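Local coordinates for serpin B3 (Homo sapiens, PDB 4ZK3), which belongs to the serpin family and probably inhibits proteases, and in its Pso p27 form builds large aggregates linked to psoriasis, at residues K230-P235 against T278-H283. Numbering follows the deposited sequence.
Sequences KVLEIP and TRVDLH
Serpin sheets B and C pack face to face where L232 and I234 of strand 229-235 (sheet B) meet V280 and L282 of strand 276-294 (here in sheet C); strand 206-224 pairs with both strands and links the layers. The short segments run nearly at right angles (93°), with their axes 10.5 Å apart at closest approach, in the manner of an orthogonal β-sheet packing. No hydrogen bond spans the gap, and methyl groups do all the touching. L232 forks over two partners: CD1 approaches V280 CG2 at 4.2 Å, while CD2 lies 3.8 Å from L282 CD1 and 4.0 Å from L282 CD2. The side chains of these two leucines cross obliquely; in L232, chi1 of -165° sets CG beside the carbonyl carbon and sends the fork toward L282. I234 joins from the end of its longer branch, its CD1 meeting L282 CD2 tip to tip at 4.0 Å. F363 of strand 361-364, F219 and W186 add to the apolar surroundings. Backbone hydrogen bonds from L232 to V245 and from I234 to M243 tie their strand to strand 241-248. With all four touching residues buried, cohesion here is probably van der Waals and hydrophobic, without directional bonds.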
loop_
_atom_site.group_PDB
_atom_site.type_symbol
_atom_site.label_atom_id
_atom_site.label_comp_id
_atom_site.label_asym_id
_atom_site.label_seq_id
_atom_site.Cartn_x
_atom_site.Cartn_y
_atom_site.Cartn_z
ATOM N N LYS A 230 -3.928 -21.679 6.486
ATOM C CA LYS A 230 -2.942 -21.464 7.512
ATOM C C LYS A 230 -2.389 -20.040 7.461
ATOM O O LYS A 230 -2.472 -19.344 6.408
ATOM C CB LYS A 230 -1.820 -22.449 7.366
ATOM C CG LYS A 230 -2.239 -23.899 7.582
ATOM C CD LYS A 230 -1.089 -24.801 7.166
ATOM C CE LYS A 230 -1.422 -26.276 7.316
ATOM N NZ LYS A 230 -0.289 -27.112 6.806
ATOM N N VAL A 231 -1.869 -19.617 8.599
ATOM C CA VAL A 231 -1.254 -18.272 8.784
ATOM C C VAL A 231 0.132 -18.359 9.358
ATOM O O VAL A 231 0.348 -19.055 10.331
ATOM C CB VAL A 231 -2.098 -17.369 9.721
ATOM C CG1 VAL A 231 -1.526 -15.971 9.764
ATOM C CG2 VAL A 231 -3.468 -17.244 9.175
ATOM N N LEU A 232 1.076 -17.616 8.779
ATOM C CA LEU A 232 2.416 -17.553 9.280
ATOM C C LEU A 232 2.937 -16.124 9.410
ATOM O O LEU A 232 2.723 -15.301 8.516
ATOM C CB LEU A 232 3.359 -18.350 8.364
ATOM C CG LEU A 232 4.734 -18.697 8.890
ATOM C CD1 LEU A 232 4.626 -19.793 9.935
ATOM C CD2 LEU A 232 5.589 -19.231 7.781
ATOM N N GLU A 233 3.664 -15.844 10.503
ATOM C CA GLU A 233 4.392 -14.583 10.659
ATOM C C GLU A 233 5.873 -14.844 10.432
ATOM O O GLU A 233 6.467 -15.690 11.067
ATOM C CB GLU A 233 4.170 -13.930 12.046
ATOM C CG GLU A 233 4.977 -12.670 12.274
ATOM C CD GLU A 233 5.328 -12.384 13.698
ATOM O OE1 GLU A 233 5.517 -13.329 14.494
ATOM O OE2 GLU A 233 5.494 -11.186 13.996
ATOM N N ILE A 234 6.457 -14.070 9.529
ATOM C CA ILE A 234 7.864 -14.169 9.201
ATOM C C ILE A 234 8.468 -12.829 9.605
ATOM O O ILE A 234 8.313 -11.863 8.880
ATOM C CB ILE A 234 8.119 -14.434 7.697
ATOM C CG1 ILE A 234 7.237 -15.557 7.172
ATOM C CG2 ILE A 234 9.580 -14.769 7.467
ATOM C CD1 ILE A 234 7.285 -15.843 5.682
ATOM N N PRO A 235 9.154 -12.761 10.776
ATOM C CA PRO A 235 9.631 -11.436 11.190
ATOM C C PRO A 235 10.812 -10.909 10.384
ATOM O O PRO A 235 11.679 -11.673 9.954
ATOM C CB PRO A 235 10.080 -11.655 12.628
ATOM C CG PRO A 235 9.373 -12.895 13.093
ATOM C CD PRO A 235 9.285 -13.763 11.864
ATOM N N THR A 278 5.923 -22.545 16.721
ATOM C CA THR A 278 5.690 -23.853 16.087
ATOM C C THR A 278 6.810 -24.033 15.051
ATOM O O THR A 278 7.186 -23.042 14.352
ATOM C CB THR A 278 4.348 -23.861 15.289
ATOM O OG1 THR A 278 3.274 -23.319 16.068
ATOM C CG2 THR A 278 3.989 -25.266 14.781
ATOM N N ARG A 279 7.357 -25.245 14.928
ATOM C CA ARG A 279 8.398 -25.534 13.910
ATOM C C ARG A 279 7.797 -25.871 12.542
ATOM O O ARG A 279 6.930 -26.731 12.456
ATOM C CB ARG A 279 9.281 -26.671 14.386
ATOM C CG ARG A 279 9.920 -26.380 15.743
ATOM C CD ARG A 279 10.889 -27.461 16.203
ATOM N NE ARG A 279 10.356 -28.170 17.371
ATOM C CZ ARG A 279 9.619 -29.280 17.324
ATOM N NH1 ARG A 279 9.310 -29.854 16.160
ATOM N NH2 ARG A 279 9.189 -29.831 18.455
ATOM N N VAL A 280 8.250 -25.182 11.482
ATOM C CA VAL A 280 7.643 -25.274 10.115
ATOM C C VAL A 280 8.707 -25.534 8.955
ATOM O O VAL A 280 9.742 -24.784 9.043
ATOM C CB VAL A 280 6.909 -23.905 9.928
ATOM C CG1 VAL A 280 6.240 -23.783 8.559
ATOM C CG2 VAL A 280 5.883 -23.660 11.066
ATOM N N ASP A 281 8.550 -26.549 7.998
ATOM C CA ASP A 281 9.311 -26.637 6.613
ATOM C C ASP A 281 8.531 -25.452 5.998
ATOM O O ASP A 281 7.389 -25.608 5.524
ATOM C CB ASP A 281 9.404 -28.026 5.549
ATOM C CG ASP A 281 10.831 -28.115 4.533
ATOM O OD1 ASP A 281 11.906 -27.877 5.062
ATOM O OD2 ASP A 281 11.113 -28.373 3.266
ATOM N N LEU A 282 9.124 -24.252 6.069
ATOM C CA LEU A 282 8.613 -23.125 5.277
ATOM C C LEU A 282 9.249 -23.192 3.899
ATOM O O LEU A 282 10.439 -23.153 3.795
ATOM C CB LEU A 282 8.967 -21.788 5.935
ATOM C CG LEU A 282 8.751 -20.495 5.123
ATOM C CD1 LEU A 282 7.299 -20.392 4.636
ATOM C CD2 LEU A 282 9.196 -19.358 6.012
ATOM N N HIS A 283 8.425 -23.318 2.869
ATOM C CA HIS A 283 8.855 -23.164 1.479
ATOM C C HIS A 283 8.176 -21.890 0.984
ATOM O O HIS A 283 6.910 -21.789 0.928
ATOM C CB HIS A 283 8.464 -24.377 0.622
ATOM C CG HIS A 283 9.158 -25.675 0.999
ATOM N ND1 HIS A 283 8.975 -26.834 0.263
ATOM C CD2 HIS A 283 10.029 -26.000 1.988
ATOM C CE1 HIS A 283 9.677 -27.816 0.804
ATOM N NE2 HIS A 283 10.317 -27.349 1.857
#